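PDB 4AO9: beta-phenylalanine aminotransferase from Variovorax paradoxus, which transfers the amino group of beta-phenylalanine, probably to a keto acid acceptor, using pyridoxal-5'-phosphate as its cofactor. Local coordinates for residues 98-103 with 286-291; 92-97 with 422-427; 293-298 with 325-330; 260-265 with 282-287. All blocks are in the same frame, centred on the assembly; numbering follows the deposited sequence.

Contact 1 (98-103 with 286-291); sequences AGVYGH and GKYIGG. With PLP (pyridoxal-5'-phosphate), chain C.
Lys287, packed by its CB on CB of Ala98 at 3.8 Å, is covalently bound to the cofactor at its other end. Its NZ is joined to C4A of PLP at 1.5 Å. The chain beyond CB is extended as far as CE. A bend at chi4 (97°) then turns NZ onto C4A. NZ also makes a weak hydrogen bond to O3 of PLP. The backbone of the next residue lies close to the other segment: CA of Tyr288 is 3.4 Å from O of Ala98 in a CH...O contact. Lys287 is the cofactor lysine of a class III aminotransferase, consistent with the internal aldimine of fold type I PLP enzymes. Residues 286-291 follow strand 282-286, and a short 3-10 segment at Tyr288 and Ile289 turns the chain. Residues 99-102 form a type I beta turn. From it Tyr101 OH donates to O of Tyr288 at 2.9 Å. The hydroxyl sits above the carbonyl plane, 38° out of it. Gly291 N reaches the same oxygen from the opposite face, so two donors grip it. Val100 CG1 lies over the centre of the Tyr101 ring, 3.6 Å above its plane, and touches CB of Tyr288 at 3.7 Å. Tyr288 OH is hydrogen-bonded to Ser265 OG, and Thr320 of the second subunit packs on Ala98 and Lys287.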
loop_
_atom_site.group_PDB
_atom_site.type_symbol
_atom_site.label_atom_id
_atom_site.label_comp_id
_atom_site.label_asym_id
_atom_site.label_seq_id
_atom_site.Cartn_x
_atom_site.Cartn_y
_atom_site.Cartn_z
ATOM N N ALA A 98 0.303 11.993 9.324
ATOM C CA ALA A 98 1.538 11.455 8.745
ATOM C C ALA A 98 2.657 12.498 8.716
ATOM O O ALA A 98 3.837 12.155 8.816
ATOM C CB ALA A 98 1.283 10.889 7.334
ATOM N N GLY A 99 2.274 13.771 8.597
ATOM C CA GLY A 99 3.225 14.868 8.364
ATOM C C GLY A 99 3.753 15.532 9.628
ATOM O O GLY A 99 3.915 16.749 9.681
ATOM N N VAL A 100 4.070 14.731 10.641
ATOM C CA VAL A 100 4.481 15.277 11.936
ATOM C C VAL A 100 5.790 16.069 11.852
ATOM O O VAL A 100 6.069 16.908 12.717
ATOM C CB VAL A 100 4.545 14.171 13.038
ATOM C CG1 VAL A 100 5.811 13.304 12.910
ATOM C CG2 VAL A 100 4.432 14.789 14.435
ATOM N N TYR A 101 6.575 15.816 10.808
ATOM C CA TYR A 101 7.879 16.471 10.643
ATOM C C TYR A 101 7.779 17.786 9.887
ATOM O O TYR A 101 8.786 18.474 9.692
ATOM C CB TYR A 101 8.854 15.536 9.914
ATOM C CG TYR A 101 8.858 14.137 10.477
ATOM C CD1 TYR A 101 9.571 13.835 11.630
ATOM C CD2 TYR A 101 8.111 13.123 9.871
ATOM C CE1 TYR A 101 9.562 12.540 12.155
ATOM C CE2 TYR A 101 8.096 11.831 10.401
ATOM C CZ TYR A 101 8.826 11.558 11.530
ATOM O OH TYR A 101 8.795 10.279 12.048
ATOM N N GLY A 102 6.568 18.133 9.462
ATOM C CA GLY A 102 6.383 19.259 8.552
ATOM C C GLY A 102 6.735 18.874 7.122
ATOM O O GLY A 102 6.984 17.698 6.801
ATOM N N HIS A 103 6.793 19.876 6.254
ATOM C CA HIS A 103 6.856 19.624 4.812
ATOM C C HIS A 103 8.243 19.599 4.199
ATOM O O HIS A 103 8.381 19.260 3.030
ATOM C CB HIS A 103 5.945 20.620 4.090
ATOM C CG HIS A 103 4.541 20.570 4.593
ATOM N ND1 HIS A 103 3.711 19.497 4.346
ATOM C CD2 HIS A 103 3.854 21.402 5.411
ATOM C CE1 HIS A 103 2.557 19.689 4.961
ATOM N NE2 HIS A 103 2.618 20.838 5.618
ATOM N N GLY A 286 1.452 3.063 11.280
ATOM C CA GLY A 286 1.502 3.668 9.963
ATOM C C GLY A 286 1.773 5.146 10.046
ATOM O O GLY A 286 2.378 5.645 11.007
ATOM N N LYS A 287 1.311 5.838 9.010
ATOM C CA LYS A 287 1.431 7.308 8.883
ATOM C C LYS A 287 2.893 7.780 9.172
ATOM O O LYS A 287 3.800 7.447 8.405
ATOM C CB LYS A 287 0.280 8.003 9.631
ATOM C CG LYS A 287 -0.996 7.750 8.769
ATOM C CD LYS A 287 -2.136 8.684 9.139
ATOM C CE LYS A 287 -3.419 8.469 8.321
ATOM N NZ LYS A 287 -4.365 7.609 9.071
ATOM N N TYR A 288 3.132 8.509 10.254
ATOM C CA TYR A 288 4.432 9.179 10.445
ATOM C C TYR A 288 5.645 8.268 10.661
ATOM O O TYR A 288 6.787 8.717 10.557
ATOM C CB TYR A 288 4.343 10.142 11.636
ATOM C CG TYR A 288 4.340 9.383 12.951
ATOM C CD1 TYR A 288 3.166 8.802 13.432
ATOM C CD2 TYR A 288 5.519 9.198 13.683
ATOM C CE1 TYR A 288 3.161 8.073 14.605
ATOM C CE2 TYR A 288 5.520 8.471 14.875
ATOM C CZ TYR A 288 4.330 7.920 15.325
ATOM O OH TYR A 288 4.335 7.181 16.478
ATOM N N ILE A 289 5.412 7.006 11.006
ATOM C CA ILE A 289 6.515 6.106 11.332
ATOM C C ILE A 289 7.477 5.904 10.149
ATOM O O ILE A 289 8.660 5.649 10.355
ATOM C CB ILE A 289 5.998 4.761 11.933
ATOM C CG1 ILE A 289 5.230 4.994 13.246
ATOM C CG2 ILE A 289 7.141 3.783 12.158
ATOM C CD1 ILE A 289 6.101 5.080 14.499
ATOM N N GLY A 290 6.980 6.059 8.915
ATOM C CA GLY A 290 7.826 5.984 7.730
ATOM C C GLY A 290 8.500 7.281 7.317
ATOM O O GLY A 290 8.951 7.401 6.184
ATOM N N GLY A 291 8.557 8.246 8.229
ATOM C CA GLY A 291 9.254 9.512 7.980
ATOM C C GLY A 291 8.589 10.414 6.961
ATOM O O GLY A 291 9.215 11.348 6.447
HETATM N N1 PLP C . -6.064 3.110 10.707
HETATM C C2 PLP C . -6.090 4.332 11.237
HETATM C C2A PLP C . -6.529 4.451 12.698
HETATM C C3 PLP C . -5.711 5.442 10.475
HETATM O O3 PLP C . -5.738 6.566 11.007
HETATM C C4 PLP C . -5.302 5.307 9.138
HETATM C C4A PLP C . -4.854 6.493 8.261
HETATM C C5 PLP C . -5.328 3.993 8.620
HETATM C C6 PLP C . -5.713 2.925 9.431
HETATM C C5A PLP C . -4.929 3.701 7.161
HETATM O O4P PLP C . -3.631 3.946 6.816
HETATM P P PLP C . -3.317 4.187 5.254
HETATM O O1P PLP C . -4.066 5.507 4.828
HETATM O O2P PLP C . -3.870 2.972 4.429
HETATM O O3P PLP C . -1.830 4.253 5.155
#

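Contact 2 (92-97 with 422-427); sequences FIAEYT and VLSLPL
The one hydrogen bond between these segments runs from Val422 N to O of Phe92 at 2.9 Å, 160° at the hydrogen, from above the carbonyl plane. The rest is mostly apolar packing. Val422 gives up the most surface. It faces residues 92-97, and both its methyls touch them. Its CB lies 3.3 Å from O of Ile93. Its CG2 meets CD1 of Ile93 at 4.0 Å and CG2 of Thr97 at 3.9 Å. Its CG1, trans to the backbone N (chi1 176°), lies 3.7 Å from CA of Thr97 and 4.1 Å from CB of Ala94. The left-handed helical backbone of Ala94, Glu95 and Tyr96 lets Ala94 and Thr97 both reach the valine. CB of Ala94 also touches CB of Ser424 at 3.9 Å. The aromatic contact is CH-pi: CD1 of Leu427 stands over one face of the Phe92 ring, 4.3 Å from its centroid. Plain packing thus joins the loop after strand 88-91 to the loop before helix 429-445. Ile413 of strand 413-414 packs on Phe92, and Leu377 of strand 377-381 on Val422 and Thr97. The ring of Tyr435, in helix 429-445, meets that of Phe92.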
loop_
_atom_site.group_PDB
_atom_site.type_symbol
_atom_site.label_atom_id
_atom_site.label_comp_id
_atom_site.label_asym_id
_atom_site.label_seq_id
_atom_site.Cartn_x
_atom_site.Cartn_y
_atom_site.Cartn_z
ATOM N N PHE A 92 -2.584 23.153 9.918
ATOM C CA PHE A 92 -3.132 22.483 11.093
ATOM C C PHE A 92 -3.766 21.130 10.784
ATOM O O PHE A 92 -4.633 20.657 11.513
ATOM C CB PHE A 92 -4.123 23.409 11.822
ATOM C CG PHE A 92 -3.455 24.403 12.717
ATOM C CD1 PHE A 92 -2.923 25.580 12.199
ATOM C CD2 PHE A 92 -3.311 24.135 14.080
ATOM C CE1 PHE A 92 -2.283 26.489 13.034
ATOM C CE2 PHE A 92 -2.681 25.039 14.916
ATOM C CZ PHE A 92 -2.160 26.214 14.390
ATOM N N ILE A 93 -3.304 20.497 9.712
ATOM C CA ILE A 93 -3.783 19.147 9.373
ATOM C C ILE A 93 -2.630 18.147 9.113
ATOM O O ILE A 93 -2.754 16.956 9.410
ATOM C CB ILE A 93 -4.877 19.199 8.245
ATOM C CG1 ILE A 93 -5.352 17.800 7.840
ATOM C CG2 ILE A 93 -4.376 19.974 7.036
ATOM C CD1 ILE A 93 -5.973 16.980 8.987
ATOM N N ALA A 94 -1.519 18.617 8.556
ATOM C CA ALA A 94 -0.272 17.835 8.511
ATOM C C ALA A 94 -0.445 16.384 8.048
ATOM O O ALA A 94 -0.106 15.435 8.772
ATOM C CB ALA A 94 0.449 17.911 9.880
ATOM N N GLU A 95 -0.986 16.241 6.837
ATOM C CA GLU A 95 -1.182 14.951 6.173
ATOM C C GLU A 95 -1.907 13.940 7.060
ATOM O O GLU A 95 -1.557 12.760 7.108
ATOM C CB GLU A 95 0.147 14.424 5.622
ATOM C CG GLU A 95 -0.010 13.447 4.444
ATOM C CD GLU A 95 -0.658 14.085 3.236
ATOM O OE1 GLU A 95 -1.898 14.101 3.152
ATOM O OE2 GLU A 95 0.075 14.562 2.352
ATOM N N TYR A 96 -2.925 14.426 7.764
ATOM C CA TYR A 96 -3.793 13.563 8.564
ATOM C C TYR A 96 -2.974 12.737 9.555
ATOM O O TYR A 96 -3.233 11.557 9.760
ATOM C CB TYR A 96 -4.710 12.702 7.654
ATOM C CG TYR A 96 -5.835 13.547 7.083
ATOM C CD1 TYR A 96 -5.627 14.375 5.973
ATOM C CD2 TYR A 96 -7.083 13.576 7.697
ATOM C CE1 TYR A 96 -6.652 15.196 5.480
ATOM C CE2 TYR A 96 -8.106 14.378 7.206
ATOM C CZ TYR A 96 -7.883 15.183 6.103
ATOM O OH TYR A 96 -8.896 15.985 5.638
ATOM N N THR A 97 -1.989 13.414 10.155
ATOM C CA THR A 97 -1.039 12.901 11.172
ATOM C C THR A 97 0.254 12.304 10.621
ATOM O O THR A 97 1.206 12.122 11.375
ATOM C CB THR A 97 -1.642 11.926 12.234
ATOM O OG1 THR A 97 -1.752 10.606 11.680
ATOM C CG2 THR A 97 -2.996 12.394 12.754
ATOM N N VAL A 422 -4.365 18.806 13.759
ATOM C CA VAL A 422 -3.204 17.941 13.956
ATOM C C VAL A 422 -1.974 18.814 14.141
ATOM O O VAL A 422 -1.620 19.570 13.234
ATOM C CB VAL A 422 -2.978 17.034 12.708
ATOM C CG1 VAL A 422 -1.717 16.181 12.844
ATOM C CG2 VAL A 422 -4.194 16.142 12.433
ATOM N N LEU A 423 -1.325 18.711 15.295
ATOM C CA LEU A 423 -0.077 19.441 15.507
ATOM C C LEU A 423 1.087 18.712 14.849
ATOM O O LEU A 423 1.120 17.472 14.784
ATOM C CB LEU A 423 0.191 19.654 17.005
ATOM C CG LEU A 423 -0.413 20.886 17.699
ATOM C CD1 LEU A 423 -1.716 21.448 17.079
ATOM C CD2 LEU A 423 -0.542 20.663 19.187
ATOM N N SER A 424 2.013 19.495 14.308
ATOM C CA SER A 424 3.277 18.988 13.792
ATOM C C SER A 424 4.429 19.731 14.465
ATOM O O SER A 424 4.222 20.801 15.057
ATOM C CB SER A 424 3.330 19.130 12.267
ATOM O OG SER A 424 3.118 20.477 11.875
ATOM N N LEU A 425 5.638 19.182 14.364
ATOM C CA LEU A 425 6.777 19.741 15.099
ATOM C C LEU A 425 7.140 21.199 14.783
ATOM O O LEU A 425 7.522 21.916 15.701
ATOM C CB LEU A 425 8.011 18.848 14.966
ATOM C CG LEU A 425 7.905 17.440 15.548
ATOM C CD1 LEU A 425 9.073 16.595 15.074
ATOM C CD2 LEU A 425 7.833 17.459 17.081
ATOM N N PRO A 426 7.051 21.643 13.507
ATOM C CA PRO A 426 7.461 23.040 13.244
ATOM C C PRO A 426 6.467 24.105 13.695
ATOM O O PRO A 426 6.819 25.285 13.689
ATOM C CB PRO A 426 7.638 23.098 11.719
ATOM C CG PRO A 426 7.682 21.672 11.270
ATOM C CD PRO A 426 6.871 20.886 12.253
ATOM N N LEU A 427 5.252 23.722 14.078
ATOM C CA LEU A 427 4.269 24.718 14.518
ATOM C C LEU A 427 4.768 25.465 15.739
ATOM O O LEU A 427 5.166 24.854 16.733
ATOM C CB LEU A 427 2.941 24.074 14.876
ATOM C CG LEU A 427 1.960 23.752 13.761
ATOM C CD1 LEU A 427 0.768 23.080 14.417
ATOM C CD2 LEU A 427 1.509 24.989 12.993
#

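Contact 3 (293-298 with 325-330); sequences MSFGAF and VMTMAA
The chain leading into strand 296-300 passes the first turns of helix 325-337, and the backbones are nearest at Met293 and Thr327, whose CA atoms are 5.4 Å apart. Thr327 carries the polar part of the contact. Its OG1 donates to O of Ser294 at 3.0 Å and lies in the carbonyl plane. The threonine torsion (chi1 -62°) sets OG1 beside its own backbone N and sends CG2 the other way. CG2 therefore meets CD1 of Phe295 at 3.7 Å, at the edge of the ring. A water donates to Thr327 OG1 at 2.7 Å and is also hydrogen-bonded to Ser294 OG at 3.0 Å. Replacing Thr327 by alanine removes OG1 and CG2, which would probably cost the Ser294 carbonyl this donor and the water one of its partners, and open a gap beside the Phe295 ring. Met293 supplies the apolar part. Its CG touches CB of Ala330 at 3.5 Å. Bends at chi2 (-65°) and chi3 (-60°) then curl the thioether so that CE lies 4.2 Å from CE of Met326. Val112 of helix 106-117 packs on Met326 and Ala330, and Ile136 of helix 129-139 packs on Phe295. Met293 packs on Met326 of the second subunit, and Ser294 OG makes a weak hydrogen bond with Ser294 OG of the second subunit. The loop leading into strand 296-300 thus packs on the start of helix 325-337 at the dimer interface, consistent with a fold type I aminotransferase.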
loop_
_atom_site.group_PDB
_atom_site.type_symbol
_atom_site.label_atom_id
_atom_site.label_comp_id
_atom_site.label_asym_id
_atom_site.label_seq_id
_atom_site.Cartn_x
_atom_site.Cartn_y
_atom_site.Cartn_z
ATOM N N MET A 293 7.162 8.938 4.261
ATOM C CA MET A 293 7.119 8.074 3.091
ATOM C C MET A 293 6.044 6.996 3.271
ATOM O O MET A 293 5.649 6.710 4.396
ATOM C CB MET A 293 8.488 7.397 2.885
ATOM C CG MET A 293 9.688 8.348 2.870
ATOM S SD MET A 293 9.663 9.478 1.469
ATOM C CE MET A 293 9.709 8.334 0.091
ATOM N N SER A 294 5.596 6.395 2.171
ATOM C CA SER A 294 4.626 5.287 2.209
ATOM C C SER A 294 5.068 4.260 3.236
ATOM O O SER A 294 6.233 3.846 3.253
ATOM C CB SER A 294 4.550 4.606 0.845
ATOM O OG SER A 294 5.798 4.013 0.513
ATOM N N PHE A 295 4.156 3.864 4.117
ATOM C CA PHE A 295 4.550 3.000 5.227
ATOM C C PHE A 295 3.370 2.399 5.961
ATOM O O PHE A 295 2.331 3.055 6.114
ATOM C CB PHE A 295 5.360 3.819 6.250
ATOM C CG PHE A 295 5.713 3.050 7.485
ATOM C CD1 PHE A 295 6.876 2.290 7.519
ATOM C CD2 PHE A 295 4.883 3.072 8.607
ATOM C CE1 PHE A 295 7.204 1.550 8.644
ATOM C CE2 PHE A 295 5.194 2.307 9.734
ATOM C CZ PHE A 295 6.361 1.560 9.747
ATOM N N GLY A 296 3.551 1.159 6.423
ATOM C CA GLY A 296 2.740 0.585 7.498
ATOM C C GLY A 296 3.552 -0.520 8.155
ATOM O O GLY A 296 4.606 -0.926 7.642
ATOM N N ALA A 297 3.091 -0.995 9.307
ATOM C CA ALA A 297 3.705 -2.181 9.934
ATOM C C ALA A 297 2.679 -2.883 10.790
ATOM O O ALA A 297 1.764 -2.263 11.317
ATOM C CB ALA A 297 4.947 -1.815 10.782
ATOM N N PHE A 298 2.803 -4.195 10.881
ATOM C CA PHE A 298 2.033 -4.954 11.859
ATOM C C PHE A 298 2.995 -5.814 12.637
ATOM O O PHE A 298 3.981 -6.307 12.091
ATOM C CB PHE A 298 0.911 -5.788 11.213
ATOM C CG PHE A 298 1.384 -6.966 10.386
ATOM C CD1 PHE A 298 1.916 -6.782 9.113
ATOM C CD2 PHE A 298 1.234 -8.275 10.866
ATOM C CE1 PHE A 298 2.334 -7.878 8.334
ATOM C CE2 PHE A 298 1.648 -9.369 10.102
ATOM C CZ PHE A 298 2.195 -9.170 8.842
ATOM N N VAL A 325 14.311 1.050 0.576
ATOM C CA VAL A 325 15.336 1.754 1.338
ATOM C C VAL A 325 15.001 3.197 1.662
ATOM O O VAL A 325 15.470 3.727 2.668
ATOM C CB VAL A 325 16.737 1.693 0.674
ATOM C CG1 VAL A 325 17.283 0.286 0.701
ATOM C CG2 VAL A 325 16.713 2.272 -0.736
ATOM N N MET A 326 14.193 3.843 0.823
ATOM C CA MET A 326 13.856 5.241 1.093
ATOM C C MET A 326 12.965 5.379 2.324
ATOM O O MET A 326 13.234 6.202 3.196
ATOM C CB MET A 326 13.228 5.872 -0.146
ATOM C CG MET A 326 14.248 6.013 -1.279
ATOM S SD MET A 326 13.476 6.328 -2.864
ATOM C CE MET A 326 12.900 8.008 -2.605
ATOM N N THR A 327 11.920 4.563 2.397
ATOM C CA THR A 327 11.074 4.501 3.594
ATOM C C THR A 327 11.873 4.095 4.833
ATOM O O THR A 327 11.733 4.708 5.888
ATOM C CB THR A 327 9.885 3.532 3.402
ATOM O OG1 THR A 327 9.060 4.020 2.326
ATOM C CG2 THR A 327 9.043 3.399 4.687
ATOM N N MET A 328 12.708 3.072 4.707
ATOM C CA MET A 328 13.486 2.592 5.856
ATOM C C MET A 328 14.415 3.693 6.372
ATOM O O MET A 328 14.538 3.887 7.583
ATOM C CB MET A 328 14.297 1.340 5.505
ATOM C CG MET A 328 13.474 0.134 5.011
ATOM S SD MET A 328 12.296 -0.601 6.166
ATOM C CE MET A 328 10.755 0.189 5.695
ATOM N N ALA A 329 15.053 4.416 5.454
ATOM C CA ALA A 329 15.949 5.510 5.829
ATOM C C ALA A 329 15.175 6.675 6.447
ATOM O O ALA A 329 15.567 7.208 7.494
ATOM C CB ALA A 329 16.744 5.974 4.614
ATOM N N ALA A 330 14.073 7.069 5.814
ATOM C CA ALA A 330 13.316 8.232 6.282
ATOM C C ALA A 330 12.697 7.965 7.645
ATOM O O ALA A 330 12.725 8.825 8.534
ATOM C CB ALA A 330 12.227 8.606 5.282
HETATM O O HOH W 1 8.484 5.116 -0.070
#

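Contact 4 (260-265 with 282-287); sequences DEVMTS and LTTLGK. With PLP (pyridoxal-5'-phosphate), chain C.
Asp260 and Thr284 form a parallel beta bridge where two adjacent strands of the central sheet end at the cofactor, as in fold type I PLP enzymes. Glu261 N donates to O of Thr284 at 2.9 Å, somewhat bent at 135°. Past the bridge the chain breaks away in an Asx turn: Val262 N donates to Asp260 OD1 at 3.0 Å. The other oxygen of Asp260, OD2, lies 2.8 Å from N1 of PLP and is hydrogen-bonded to His180 and Asn156. With an alanine in place of Asp260, the pyridine nitrogen is likely to lose its carboxylate and Val262 N its side-chain acceptor. Val262 is wedged between cofactor and strand. Its CG1 lies 3.5 Å from C4 of PLP, and its CG2 lies 3.7 Å from the carbonyl carbon of Leu285. CD2 of Leu285 packs on CB of Ser265 at 3.5 Å. Met263, bent at chi3, brings CE near O3 of PLP and to 3.9 Å from Lys287 NZ. One water accepts from Gly286 N and is hydrogen-bonded to Ser265 OG, which is also bonded to Tyr288 OH. The same water lies 2.8 Å from O of Val262, to which it can donate.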
loop_
_atom_site.group_PDB
_atom_site.type_symbol
_atom_site.label_atom_id
_atom_site.label_comp_id
_atom_site.label_asym_id
_atom_site.label_seq_id
_atom_site.Cartn_x
_atom_site.Cartn_y
_atom_site.Cartn_z
ATOM N N ASP A 260 -5.256 -0.914 16.714
ATOM C CA ASP A 260 -4.868 -0.104 15.574
ATOM C C ASP A 260 -4.306 1.205 16.118
ATOM O O ASP A 260 -5.064 2.087 16.522
ATOM C CB ASP A 260 -6.092 0.129 14.671
ATOM C CG ASP A 260 -5.767 0.980 13.453
ATOM O OD1 ASP A 260 -4.718 1.654 13.441
ATOM O OD2 ASP A 260 -6.568 0.971 12.504
ATOM N N GLU A 261 -2.978 1.304 16.140
ATOM C CA GLU A 261 -2.300 2.523 16.600
ATOM C C GLU A 261 -1.673 3.282 15.439
ATOM O O GLU A 261 -0.736 4.063 15.615
ATOM C CB GLU A 261 -1.280 2.221 17.710
ATOM C CG GLU A 261 -1.919 1.651 18.988
ATOM C CD GLU A 261 -1.253 2.153 20.239
ATOM O OE1 GLU A 261 -1.507 3.312 20.608
ATOM O OE2 GLU A 261 -0.457 1.399 20.821
ATOM N N VAL A 262 -2.247 3.117 14.251
ATOM C CA VAL A 262 -1.746 3.879 13.094
ATOM C C VAL A 262 -1.724 5.373 13.413
ATOM O O VAL A 262 -0.773 6.067 13.066
ATOM C CB VAL A 262 -2.556 3.572 11.810
ATOM C CG1 VAL A 262 -2.222 4.566 10.686
ATOM C CG2 VAL A 262 -2.312 2.131 11.352
ATOM N N MET A 263 -2.764 5.856 14.076
ATOM C CA MET A 263 -2.783 7.240 14.549
ATOM C C MET A 263 -2.302 7.360 16.004
ATOM O O MET A 263 -1.481 8.218 16.333
ATOM C CB MET A 263 -4.189 7.813 14.395
ATOM C CG MET A 263 -4.225 9.297 14.327
ATOM S SD MET A 263 -5.858 9.803 13.777
ATOM C CE MET A 263 -5.723 9.800 11.996
ATOM N N THR A 264 -2.791 6.497 16.888
ATOM C CA THR A 264 -2.560 6.704 18.327
ATOM C C THR A 264 -1.127 6.450 18.806
ATOM O O THR A 264 -0.774 6.800 19.947
ATOM C CB THR A 264 -3.544 5.902 19.211
ATOM O OG1 THR A 264 -3.346 4.502 19.012
ATOM C CG2 THR A 264 -4.998 6.254 18.889
ATOM N N SER A 265 -0.281 5.848 17.967
ATOM C CA SER A 265 1.097 5.590 18.405
ATOM C C SER A 265 1.856 6.879 18.672
ATOM O O SER A 265 2.808 6.875 19.434
ATOM C CB SER A 265 1.859 4.743 17.396
ATOM O OG SER A 265 2.179 5.531 16.269
ATOM N N LEU A 282 -1.552 -8.002 18.984
ATOM C CA LEU A 282 -0.911 -7.368 17.827
ATOM C C LEU A 282 -1.193 -5.879 17.877
ATOM O O LEU A 282 -2.176 -5.442 18.505
ATOM C CB LEU A 282 -1.425 -7.933 16.491
ATOM C CG LEU A 282 -1.204 -9.428 16.234
ATOM C CD1 LEU A 282 -1.982 -9.851 14.992
ATOM C CD2 LEU A 282 0.273 -9.761 16.064
ATOM N N THR A 283 -0.342 -5.117 17.192
ATOM C CA THR A 283 -0.483 -3.683 17.053
ATOM C C THR A 283 -0.170 -3.338 15.605
ATOM O O THR A 283 0.787 -3.867 15.030
ATOM C CB THR A 283 0.519 -2.961 17.959
ATOM O OG1 THR A 283 0.216 -3.286 19.326
ATOM C CG2 THR A 283 0.441 -1.440 17.773
ATOM N N THR A 284 -0.962 -2.434 15.035
ATOM C CA THR A 284 -0.644 -1.908 13.710
ATOM C C THR A 284 -0.198 -0.451 13.814
ATOM O O THR A 284 -0.628 0.294 14.708
ATOM C CB THR A 284 -1.810 -2.070 12.738
ATOM O OG1 THR A 284 -2.971 -1.421 13.276
ATOM C CG2 THR A 284 -2.107 -3.567 12.516
ATOM N N LEU A 285 0.707 -0.084 12.905
ATOM C CA LEU A 285 1.326 1.235 12.854
ATOM C C LEU A 285 1.318 1.749 11.423
ATOM O O LEU A 285 1.201 0.978 10.471
ATOM C CB LEU A 285 2.781 1.137 13.321
ATOM C CG LEU A 285 3.036 0.660 14.743
ATOM C CD1 LEU A 285 4.538 0.416 14.916
ATOM C CD2 LEU A 285 2.539 1.674 15.764
ATOM N N GLY A 286 1.452 3.063 11.280
ATOM C CA GLY A 286 1.502 3.668 9.963
ATOM C C GLY A 286 1.773 5.146 10.046
ATOM O O GLY A 286 2.378 5.645 11.007
ATOM N N LYS A 287 1.311 5.838 9.010
ATOM C CA LYS A 287 1.431 7.308 8.883
ATOM C C LYS A 287 2.893 7.780 9.172
ATOM O O LYS A 287 3.800 7.447 8.405
ATOM C CB LYS A 287 0.280 8.003 9.631
ATOM C CG LYS A 287 -0.996 7.750 8.769
ATOM C CD LYS A 287 -2.136 8.684 9.139
ATOM C CE LYS A 287 -3.419 8.469 8.321
ATOM N NZ LYS A 287 -4.365 7.609 9.071
HETATM N N1 PLP C . -6.064 3.110 10.707
HETATM C C2 PLP C . -6.090 4.332 11.237
HETATM C C2A PLP C . -6.529 4.451 12.698
HETATM C C3 PLP C . -5.711 5.442 10.475
HETATM O O3 PLP C . -5.738 6.566 11.007
HETATM C C4 PLP C . -5.302 5.307 9.138
HETATM C C4A PLP C . -4.854 6.493 8.261
HETATM C C5 PLP C . -5.328 3.993 8.620
HETATM C C6 PLP C . -5.713 2.925 9.431
HETATM C C5A PLP C . -4.929 3.701 7.161
HETATM O O4P PLP C . -3.631 3.946 6.816
HETATM P P PLP C . -3.317 4.187 5.254
HETATM O O1P PLP C . -4.066 5.507 4.828
HETATM O O2P PLP C . -3.870 2.972 4.429
HETATM O O3P PLP C . -1.830 4.253 5.155
HETATM O O HOH W 2 -0.612 -1.359 21.181
HETATM O O HOH W 3 1.657 4.886 13.667
#

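Along the chain, 92-97 and 98-103 come first, then 260-265, 282-287 running on into 286-291, 293-298, 325-330, and last 422-427. Contacts 1 and 4 share Gly286 and Lys287, with centres about 13 Å apart, and both touch PLP. Contacts 3 and 4 reach neighbouring strands of the seven-stranded sheet, 296-300 and 282-286. Contacts 1 and 2 have centres about 9 Å apart and meet through Val100 O and Leu425 N, a probable hydrogen bond. Together these two link residues 422-427, through 92-103, to the loop that carries Lys287. Contacts 2 and 3, with centres about 19 Å apart, do not touch. All four come within reach of the second subunit, contact 4 through Lys287.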